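Local structure of aerobactin synthase IucA (Klebsiella pneumoniae subsp. pneumoniae, 5JM8) at residues I42-F52 with L85-L93; E296-L306 with D447-P455. The protein ligates components of the virulence siderophore aerobactin, probably through an adenylated citrate intermediate made from ATP, as in other NIS synthetases. One frame throughout, in Å; residues are numbered along the deposited sequence.

Contact 1: I42-F52 with L85-L93; sequences IPLGEQQALHF and LSRLIVDKL
Leu50 meets the helix chiefly through CD1, which lies 3.8 Å from CB of Leu85 and 3.9 Å from CG1 of Ile89, so that the methyl settles between residues one helical turn apart; CD2 also approaches Leu85 CB and Leu88 CD1. Leu50 and Leu85 cross at about a right angle. Two residues further along the strand, the Phe52 ring is met at its rim, near its plane: with CG held between the backbone N and the carbonyl carbon (chi1 60°), Leu85 brings CD2 to 3.9 Å from CE1 of Phe52. Leu20 of helix 14-26 touches both Phe52 and Leu85, which are buried.

Towards the hairpin turn the contact becomes more open to solvent, though Leu44 and Lys92 still bury much surface. Leu44, which with Gly45 faces Gln48 in a classic beta bulge, touches Leu88 CD1 to CD1 at 4.0 Å, and both are partly exposed. The turn beyond, at Glu46 and Gln47, is solvent-exposed.

Lys92 suits this margin because its chain is long and amphipathic. With CG anti to the backbone N (chi1 171°) and the rest extended, it carries NZ to the carbonyl O of Pro43 (2.6 Å), in the carbonyl plane at a C=O...N angle of 160°. NZ also forms a salt bridge with Asp29. Helix 82-96 thus covers the antiparallel sheet through branched aliphatic groups, while a lysine charge probably offset by Asp29 ties its more open end to the hairpin.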
loop_
_atom_site.group_PDB
_atom_site.type_symbol
_atom_site.label_atom_id
_atom_site.label_comp_id
_atom_site.label_asym_id
_atom_site.label_seq_id
_atom_site.Cartn_x
_atom_site.Cartn_y
_atom_site.Cartn_z
ATOM N N ILE A 42 7.901 -0.358 53.924
ATOM C CA ILE A 42 6.846 0.598 54.243
ATOM C C ILE A 42 6.248 0.227 55.597
ATOM O O ILE A 42 5.457 -0.712 55.686
ATOM C CB ILE A 42 5.741 0.617 53.174
ATOM C CG1 ILE A 42 6.336 0.959 51.804
ATOM C CG2 ILE A 42 4.656 1.620 53.562
ATOM C CD1 ILE A 42 5.366 0.841 50.647
ATOM N N PRO A 43 6.631 0.954 56.659
ATOM C CA PRO A 43 6.151 0.604 58.001
ATOM C C PRO A 43 4.639 0.727 58.140
ATOM O O PRO A 43 4.053 1.662 57.599
ATOM C CB PRO A 43 6.859 1.618 58.906
ATOM C CG PRO A 43 8.025 2.096 58.120
ATOM C CD PRO A 43 7.581 2.081 56.699
ATOM N N LEU A 44 4.027 -0.208 58.862
ATOM C CA LEU A 44 2.591 -0.176 59.122
ATOM C C LEU A 44 2.301 0.209 60.572
ATOM O O LEU A 44 1.143 0.325 60.973
ATOM C CB LEU A 44 1.958 -1.537 58.813
ATOM C CG LEU A 44 1.988 -1.998 57.353
ATOM C CD1 LEU A 44 1.472 -3.424 57.243
ATOM C CD2 LEU A 44 1.171 -1.065 56.472
ATOM N N GLY A 45 3.357 0.405 61.355
ATOM C CA GLY A 45 3.213 0.721 62.764
ATOM C C GLY A 45 2.826 -0.505 63.572
ATOM O O GLY A 45 2.453 -1.533 63.007
ATOM N N GLU A 46 2.918 -0.393 64.895
ATOM C CA GLU A 46 2.604 -1.504 65.789
ATOM C C GLU A 46 3.576 -2.665 65.585
ATOM O O GLU A 46 3.212 -3.829 65.764
ATOM C CB GLU A 46 1.166 -1.978 65.573
ATOM N N GLN A 47 4.809 -2.334 65.208
ATOM C CA GLN A 47 5.867 -3.325 65.021
ATOM C C GLN A 47 5.576 -4.257 63.848
ATOM O O GLN A 47 5.866 -5.453 63.911
ATOM C CB GLN A 47 6.064 -4.146 66.297
ATOM N N GLN A 48 5.002 -3.700 62.786
ATOM C CA GLN A 48 4.756 -4.443 61.552
ATOM C C GLN A 48 5.064 -3.583 60.331
ATOM O O GLN A 48 4.886 -2.364 60.358
ATOM C CB GLN A 48 3.309 -4.932 61.490
ATOM C CG GLN A 48 2.976 -6.007 62.507
ATOM C CD GLN A 48 1.607 -6.614 62.278
ATOM O OE1 GLN A 48 0.804 -6.087 61.508
ATOM N NE2 GLN A 48 1.335 -7.732 62.943
ATOM N N ALA A 49 5.528 -4.225 59.263
ATOM C CA ALA A 49 5.919 -3.513 58.053
ATOM C C ALA A 49 5.832 -4.409 56.822
ATOM O O ALA A 49 5.830 -5.635 56.935
ATOM C CB ALA A 49 7.328 -2.968 58.204
ATOM N N LEU A 50 5.764 -3.782 55.650
ATOM C CA LEU A 50 5.738 -4.497 54.378
ATOM C C LEU A 50 7.112 -4.447 53.728
ATOM O O LEU A 50 7.687 -3.374 53.573
ATOM C CB LEU A 50 4.686 -3.897 53.444
ATOM C CG LEU A 50 3.231 -4.103 53.875
ATOM C CD1 LEU A 50 2.296 -3.215 53.071
ATOM C CD2 LEU A 50 2.825 -5.567 53.741
ATOM N N HIS A 51 7.624 -5.614 53.350
ATOM C CA HIS A 51 8.939 -5.722 52.724
ATOM C C HIS A 51 8.856 -6.083 51.244
ATOM O O HIS A 51 8.444 -7.187 50.892
ATOM C CB HIS A 51 9.776 -6.768 53.453
ATOM C CG HIS A 51 10.262 -6.330 54.799
ATOM N ND1 HIS A 51 11.588 -6.392 55.157
ATOM C CD2 HIS A 51 9.604 -5.817 55.868
ATOM C CE1 HIS A 51 11.731 -5.941 56.390
ATOM N NE2 HIS A 51 10.544 -5.586 56.846
ATOM N N PHE A 52 9.267 -5.149 50.389
ATOM C CA PHE A 52 9.239 -5.345 48.941
ATOM C C PHE A 52 10.631 -5.609 48.375
ATOM O O PHE A 52 11.524 -4.770 48.489
ATOM C CB PHE A 52 8.635 -4.119 48.249
ATOM C CG PHE A 52 7.204 -3.853 48.625
ATOM C CD1 PHE A 52 6.173 -4.513 47.980
ATOM C CD2 PHE A 52 6.892 -2.942 49.619
ATOM C CE1 PHE A 52 4.855 -4.269 48.321
ATOM C CE2 PHE A 52 5.574 -2.696 49.963
ATOM C CZ PHE A 52 4.557 -3.360 49.314
ATOM N N LEU A 85 -2.129 -6.008 50.984
ATOM C CA LEU A 85 -1.165 -4.963 51.335
ATOM C C LEU A 85 -1.705 -3.558 51.066
ATOM O O LEU A 85 -1.366 -2.611 51.776
ATOM C CB LEU A 85 0.157 -5.166 50.579
ATOM C CG LEU A 85 0.176 -5.148 49.044
ATOM C CD1 LEU A 85 0.236 -3.736 48.462
ATOM C CD2 LEU A 85 1.354 -5.970 48.542
ATOM N N SER A 86 -2.545 -3.429 50.044
ATOM C CA SER A 86 -3.154 -2.150 49.698
ATOM C C SER A 86 -4.190 -1.741 50.733
ATOM O O SER A 86 -4.286 -0.572 51.093
ATOM C CB SER A 86 -3.800 -2.226 48.320
ATOM O OG SER A 86 -4.672 -3.336 48.248
ATOM N N ARG A 87 -4.974 -2.709 51.191
ATOM C CA ARG A 87 -5.938 -2.470 52.258
ATOM C C ARG A 87 -5.222 -2.065 53.543
ATOM O O ARG A 87 -5.680 -1.180 54.267
ATOM C CB ARG A 87 -6.791 -3.715 52.502
ATOM C CG ARG A 87 -7.818 -3.544 53.613
ATOM C CD ARG A 87 -8.654 -4.794 53.819
ATOM N NE ARG A 87 -7.845 -5.938 54.233
ATOM C CZ ARG A 87 -7.449 -6.164 55.483
ATOM N NH1 ARG A 87 -7.776 -5.323 56.459
ATOM N NH2 ARG A 87 -6.718 -7.234 55.762
ATOM N N LEU A 88 -4.096 -2.716 53.818
ATOM C CA LEU A 88 -3.318 -2.420 55.014
ATOM C C LEU A 88 -2.793 -0.991 54.966
ATOM O O LEU A 88 -2.825 -0.277 55.967
ATOM C CB LEU A 88 -2.154 -3.405 55.163
ATOM C CG LEU A 88 -2.522 -4.851 55.507
ATOM C CD1 LEU A 88 -1.290 -5.743 55.472
ATOM C CD2 LEU A 88 -3.201 -4.937 56.869
ATOM N N ILE A 89 -2.316 -0.577 53.797
ATOM C CA ILE A 89 -1.774 0.767 53.625
ATOM C C ILE A 89 -2.876 1.816 53.713
ATOM O O ILE A 89 -2.661 2.896 54.249
ATOM C CB ILE A 89 -1.029 0.911 52.280
ATOM C CG1 ILE A 89 0.243 0.062 52.294
ATOM C CG2 ILE A 89 -0.655 2.370 52.021
ATOM C CD1 ILE A 89 0.893 -0.103 50.939
ATOM N N VAL A 90 -4.052 1.509 53.175
ATOM C CA VAL A 90 -5.178 2.434 53.267
ATOM C C VAL A 90 -5.632 2.569 54.721
ATOM O O VAL A 90 -6.058 3.642 55.149
ATOM C CB VAL A 90 -6.362 1.979 52.385
ATOM C CG1 VAL A 90 -7.603 2.830 52.653
ATOM C CG2 VAL A 90 -5.983 2.052 50.912
ATOM N N ASP A 91 -5.537 1.483 55.483
ATOM C CA ASP A 91 -5.875 1.523 56.903
ATOM C C ASP A 91 -4.889 2.402 57.669
ATOM O O ASP A 91 -5.284 3.173 58.544
ATOM C CB ASP A 91 -5.890 0.114 57.499
ATOM C CG ASP A 91 -6.086 0.122 59.005
ATOM O OD1 ASP A 91 -7.237 0.313 59.455
ATOM O OD2 ASP A 91 -5.091 -0.063 59.740
ATOM N N LYS A 92 -3.607 2.272 57.338
ATOM C CA LYS A 92 -2.565 3.107 57.925
ATOM C C LYS A 92 -2.877 4.583 57.704
ATOM O O LYS A 92 -2.710 5.405 58.603
ATOM C CB LYS A 92 -1.199 2.755 57.324
ATOM C CG LYS A 92 -0.062 3.702 57.707
ATOM C CD LYS A 92 1.241 3.323 57.006
ATOM C CE LYS A 92 2.343 4.349 57.267
ATOM N NZ LYS A 92 3.628 3.997 56.597
ATOM N N LEU A 93 -3.347 4.907 56.504
ATOM C CA LEU A 93 -3.610 6.289 56.128
ATOM C C LEU A 93 -4.873 6.825 56.794
ATOM O O LEU A 93 -4.997 8.029 57.021
ATOM C CB LEU A 93 -3.729 6.405 54.607
ATOM C CG LEU A 93 -2.459 6.065 53.819
ATOM C CD1 LEU A 93 -2.742 6.023 52.325
ATOM C CD2 LEU A 93 -1.345 7.053 54.121
#

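Contact 2: E296-L306 with D447-P455; sequences EVKRGMRLARL and DCQGSAFMP. With ATP (adenosine-5'-triphosphate), chain I.
Arg299 and Gln449 supply the hydrogen bond that crosses this contact. The arginine chain runs extended from CG to NE and brings NH1 to the backbone O of Gln449 at 2.9 Å, in the carbonyl plane but bent at the hydrogen (135°). The oxygen sits at the edge of the guanidinium, 16° out of its plane. Glu470 pairs with NH2, so two nitrogens of the group are held by different partners, and a long, multidentate arginine suits that double task. Closer to the nucleotide, the Glu296 and Gln449 side chains cross at a slant, carboxylate and amide planes 23° apart; Glu296 OE1 and Gln449 NE2 are 3.0 Å apart, but the angle is too poor for a hydrogen bond.

Within 447-455 the backbone is shaped by its own side chains. Asp447 OD1 accepts from N of Gln449, forming an Asx turn, and the OG of Ser451 donates to the O of Cys448 (2.6 Å), which also takes the N-H of Ser451. The Asx turn lies in the ATP pocket: Asp447 is a ligand of the magnesium ion with Gln429 and Asn430, its OD1 pairs with Lys278, and its OD2 stands 2.8 Å from O2B of the ATP.

Apolar contacts carry the rest. Gly300, lacking a side chain, lets its CA come within 3.9 Å of CB of Cys448. One turn on, with CG opposite the backbone N, Leu303 places CD2 4.0 Å from SG of Cys448 and equally close to CB of Ser451. Phe453 receives Leu306 CD2 obliquely at CE1 (3.3 Å), and on the CE2 side the aliphatic CD of Arg302, whose NE is paired with Glu466.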
loop_
_atom_site.group_PDB
_atom_site.type_symbol
_atom_site.label_atom_id
_atom_site.label_comp_id
_atom_site.label_asym_id
_atom_site.label_seq_id
_atom_site.Cartn_x
_atom_site.Cartn_y
_atom_site.Cartn_z
ATOM N N GLU A 296 -13.383 25.369 27.971
ATOM C CA GLU A 296 -12.198 24.625 27.544
ATOM C C GLU A 296 -12.036 24.568 26.026
ATOM O O GLU A 296 -10.916 24.571 25.519
ATOM C CB GLU A 296 -12.245 23.201 28.104
ATOM C CG GLU A 296 -12.229 23.127 29.628
ATOM C CD GLU A 296 -12.628 21.761 30.162
ATOM O OE1 GLU A 296 -12.706 20.805 29.363
ATOM O OE2 GLU A 296 -12.865 21.645 31.382
ATOM N N VAL A 297 -13.146 24.509 25.297
ATOM C CA VAL A 297 -13.070 24.407 23.844
ATOM C C VAL A 297 -12.750 25.764 23.220
ATOM O O VAL A 297 -12.302 25.834 22.075
ATOM C CB VAL A 297 -14.381 23.840 23.238
ATOM C CG1 VAL A 297 -14.626 22.423 23.742
ATOM C CG2 VAL A 297 -15.570 24.731 23.554
ATOM N N LYS A 298 -12.966 26.836 23.976
ATOM C CA LYS A 298 -12.599 28.177 23.523
ATOM C C LYS A 298 -11.084 28.363 23.561
ATOM O O LYS A 298 -10.531 29.151 22.794
ATOM C CB LYS A 298 -13.280 29.245 24.382
ATOM C CG LYS A 298 -14.774 29.374 24.148
ATOM C CD LYS A 298 -15.077 30.237 22.938
ATOM N N ARG A 299 -10.424 27.640 24.463
ATOM C CA ARG A 299 -8.967 27.669 24.558
ATOM C C ARG A 299 -8.321 27.188 23.270
ATOM O O ARG A 299 -7.304 27.729 22.834
ATOM C CB ARG A 299 -8.478 26.799 25.715
ATOM C CG ARG A 299 -8.845 27.306 27.088
ATOM C CD ARG A 299 -8.258 26.405 28.158
ATOM N NE ARG A 299 -8.541 26.878 29.509
ATOM C CZ ARG A 299 -8.239 26.200 30.612
ATOM N NH1 ARG A 299 -7.650 25.016 30.523
ATOM N NH2 ARG A 299 -8.530 26.701 31.805
ATOM N N GLY A 300 -8.909 26.155 22.674
ATOM C CA GLY A 300 -8.416 25.613 21.423
ATOM C C GLY A 300 -8.590 26.615 20.302
ATOM O O GLY A 300 -7.694 26.809 19.482
ATOM N N MET A 301 -9.755 27.253 20.270
ATOM C CA MET A 301 -10.036 28.292 19.289
ATOM C C MET A 301 -9.058 29.446 19.459
ATOM O O MET A 301 -8.512 29.966 18.487
ATOM C CB MET A 301 -11.472 28.803 19.433
ATOM C CG MET A 301 -12.551 27.769 19.148
ATOM S SD MET A 301 -12.502 27.096 17.478
ATOM C CE MET A 301 -12.678 28.572 16.481
ATOM N N ARG A 302 -8.848 29.837 20.712
ATOM C CA ARG A 302 -7.952 30.935 21.053
ATOM C C ARG A 302 -6.547 30.687 20.517
ATOM O O ARG A 302 -5.936 31.566 19.907
ATOM C CB ARG A 302 -7.914 31.125 22.572
ATOM C CG ARG A 302 -6.999 32.242 23.051
ATOM C CD ARG A 302 -7.184 32.514 24.535
ATOM N NE ARG A 302 -8.569 32.861 24.849
ATOM C CZ ARG A 302 -9.383 32.140 25.616
ATOM N NH1 ARG A 302 -8.969 31.018 26.195
ATOM N NH2 ARG A 302 -10.626 32.557 25.820
ATOM N N LEU A 303 -6.044 29.480 20.743
ATOM C CA LEU A 303 -4.724 29.095 20.263
ATOM C C LEU A 303 -4.712 28.989 18.740
ATOM O O LEU A 303 -3.716 29.311 18.094
ATOM C CB LEU A 303 -4.297 27.766 20.896
ATOM C CG LEU A 303 -2.892 27.249 20.572
ATOM C CD1 LEU A 303 -1.823 28.224 21.047
ATOM C CD2 LEU A 303 -2.676 25.875 21.189
ATOM N N ALA A 304 -5.827 28.540 18.169
ATOM C CA ALA A 304 -5.927 28.365 16.724
ATOM C C ALA A 304 -5.932 29.708 15.997
ATOM O O ALA A 304 -5.291 29.860 14.959
ATOM C CB ALA A 304 -7.174 27.573 16.377
ATOM N N ARG A 305 -6.666 30.677 16.539
ATOM C CA ARG A 305 -6.689 32.026 15.978
ATOM C C ARG A 305 -5.333 32.697 16.148
ATOM O O ARG A 305 -4.898 33.475 15.299
ATOM C CB ARG A 305 -7.771 32.873 16.646
ATOM C CG ARG A 305 -9.183 32.432 16.338
ATOM C CD ARG A 305 -10.196 33.360 16.972
ATOM N NE ARG A 305 -11.562 32.918 16.720
ATOM C CZ ARG A 305 -12.227 33.153 15.594
ATOM N NH1 ARG A 305 -11.653 33.826 14.603
ATOM N NH2 ARG A 305 -13.469 32.709 15.458
ATOM N N LEU A 306 -4.673 32.388 17.257
ATOM C CA LEU A 306 -3.345 32.917 17.532
ATOM C C LEU A 306 -2.318 32.307 16.585
ATOM O O LEU A 306 -1.276 32.907 16.319
ATOM C CB LEU A 306 -2.961 32.641 18.987
ATOM C CG LEU A 306 -1.713 33.338 19.535
ATOM C CD1 LEU A 306 -1.831 34.853 19.434
ATOM C CD2 LEU A 306 -1.474 32.916 20.978
ATOM N N ASP A 447 -3.623 18.300 22.629
ATOM C CA ASP A 447 -4.407 18.749 23.784
ATOM C C ASP A 447 -4.171 20.231 24.061
ATOM O O ASP A 447 -3.293 20.604 24.837
ATOM C CB ASP A 447 -4.090 17.922 25.035
ATOM C CG ASP A 447 -5.131 18.094 26.132
ATOM O OD1 ASP A 447 -6.006 18.976 25.998
ATOM O OD2 ASP A 447 -5.066 17.352 27.134
ATOM N N CYS A 448 -4.986 21.067 23.428
ATOM C CA CYS A 448 -4.870 22.513 23.559
ATOM C C CYS A 448 -5.533 23.019 24.836
ATOM O O CYS A 448 -5.442 24.200 25.170
ATOM C CB CYS A 448 -5.485 23.190 22.337
ATOM S SG CYS A 448 -4.817 22.566 20.780
ATOM N N GLN A 449 -6.202 22.117 25.546
ATOM C CA GLN A 449 -6.779 22.441 26.845
ATOM C C GLN A 449 -5.675 22.777 27.846
ATOM O O GLN A 449 -5.923 23.418 28.868
ATOM C CB GLN A 449 -7.626 21.272 27.356
ATOM C CG GLN A 449 -8.405 21.558 28.632
ATOM C CD GLN A 449 -9.291 20.396 29.042
ATOM O OE1 GLN A 449 -9.433 19.418 28.308
ATOM N NE2 GLN A 449 -9.891 20.500 30.221
ATOM N N GLY A 450 -4.455 22.342 27.535
ATOM C CA GLY A 450 -3.300 22.587 28.380
ATOM C C GLY A 450 -2.443 23.733 27.872
ATOM O O GLY A 450 -1.245 23.798 28.161
ATOM N N SER A 451 -3.054 24.630 27.104
ATOM C CA SER A 451 -2.371 25.826 26.628
ATOM C C SER A 451 -2.617 26.985 27.585
ATOM O O SER A 451 -3.736 27.179 28.063
ATOM C CB SER A 451 -2.837 26.201 25.220
ATOM O OG SER A 451 -4.215 26.524 25.205
ATOM N N ALA A 452 -1.563 27.745 27.860
ATOM C CA ALA A 452 -1.662 28.921 28.712
ATOM C C ALA A 452 -0.640 29.959 28.273
ATOM O O ALA A 452 0.284 29.648 27.519
ATOM C CB ALA A 452 -1.454 28.546 30.166
ATOM N N PHE A 453 -0.808 31.189 28.746
ATOM C CA PHE A 453 0.025 32.298 28.299
ATOM C C PHE A 453 0.629 33.067 29.467
ATOM O O PHE A 453 -0.033 33.319 30.473
ATOM C CB PHE A 453 -0.793 33.238 27.413
ATOM C CG PHE A 453 -1.434 32.550 26.241
ATOM C CD1 PHE A 453 -0.705 32.284 25.094
ATOM C CD2 PHE A 453 -2.764 32.161 26.289
ATOM C CE1 PHE A 453 -1.292 31.647 24.014
ATOM C CE2 PHE A 453 -3.355 31.524 25.211
ATOM C CZ PHE A 453 -2.617 31.267 24.073
ATOM N N MET A 454 1.900 33.425 29.319
ATOM C CA MET A 454 2.608 34.205 30.319
ATOM C C MET A 454 2.293 35.681 30.123
ATOM O O MET A 454 1.756 36.069 29.086
ATOM C CB MET A 454 4.114 33.959 30.223
ATOM C CG MET A 454 4.503 32.506 30.412
ATOM S SD MET A 454 3.895 31.838 31.965
ATOM C CE MET A 454 4.778 32.863 33.141
ATOM N N PRO A 455 2.614 36.509 31.127
ATOM C CA PRO A 455 2.378 37.951 31.010
ATOM C C PRO A 455 3.045 38.570 29.784
ATOM O O PRO A 455 2.485 39.493 29.197
ATOM C CB PRO A 455 2.983 38.506 32.302
ATOM C CG PRO A 455 2.867 37.388 33.275
ATOM C CD PRO A 455 3.087 36.139 32.474
HETATM P PG ATP I . -6.556 14.479 24.707
HETATM O O1G ATP I . -7.345 13.616 23.756
HETATM O O2G ATP I . -5.061 14.330 24.560
HETATM O O3G ATP I . -7.009 15.919 24.749
HETATM P PB ATP I . -7.227 14.625 27.533
HETATM O O1B ATP I . -8.192 13.759 28.304
HETATM O O2B ATP I . -7.588 16.064 27.240
HETATM O O3B ATP I . -6.840 13.841 26.168
HETATM P PA ATP I . -5.561 14.845 29.852
HETATM O O1A ATP I . -6.687 15.703 30.370
HETATM O O2A ATP I . -4.133 15.306 30.013
HETATM O O3A ATP I . -5.798 14.583 28.280
HETATM O "O5'" ATP I . -5.655 13.366 30.472
HETATM C "C5'" ATP I . -4.678 12.413 30.068
HETATM C "C4'" ATP I . -5.235 10.997 30.066
HETATM O "O4'" ATP I . -4.177 10.104 29.710
HETATM C "C3'" ATP I . -5.768 10.556 31.421
HETATM O "O3'" ATP I . -7.082 10.003 31.264
HETATM C "C2'" ATP I . -4.790 9.513 31.927
HETATM O "O2'" ATP I . -5.457 8.396 32.513
HETATM C "C1'" ATP I . -4.017 9.080 30.693
HETATM N N9 ATP I . -2.576 8.900 30.980
HETATM C C8 ATP I . -1.913 7.745 30.807
HETATM N N7 ATP I . -0.608 7.883 31.153
HETATM C C5 ATP I . -0.430 9.153 31.555
HETATM C C6 ATP I . 0.707 9.957 32.047
HETATM N N6 ATP I . 1.927 9.383 32.169
HETATM N N1 ATP I . 0.475 11.252 32.361
HETATM C C2 ATP I . -0.744 11.811 32.235
HETATM N N3 ATP I . -1.818 11.133 31.792
HETATM C C4 ATP I . -1.731 9.824 31.443
#

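In the fold
Contact 1 and contact 2 lie on opposite sides of the chain's centre, with their own centres about 44 Å apart and about 27 Å between nearest atoms, so neither touches the other. They follow in series along the chain: the hairpin 42-52 and helix segment 85-93 close locally, over 32 intervening residues, whereas 296-306 and 447-455 are joined across 140 residues. Contact 1 joins helix 82-96 to a peripheral antiparallel sheet, its centre about 31 Å from the chain's centre; the centre of contact 2 is about 17 Å from it. Contact 2 contributes to the nucleotide site through Asp447 and Gln449, the latter's side chain lying about 7 Å from a bound magnesium ion.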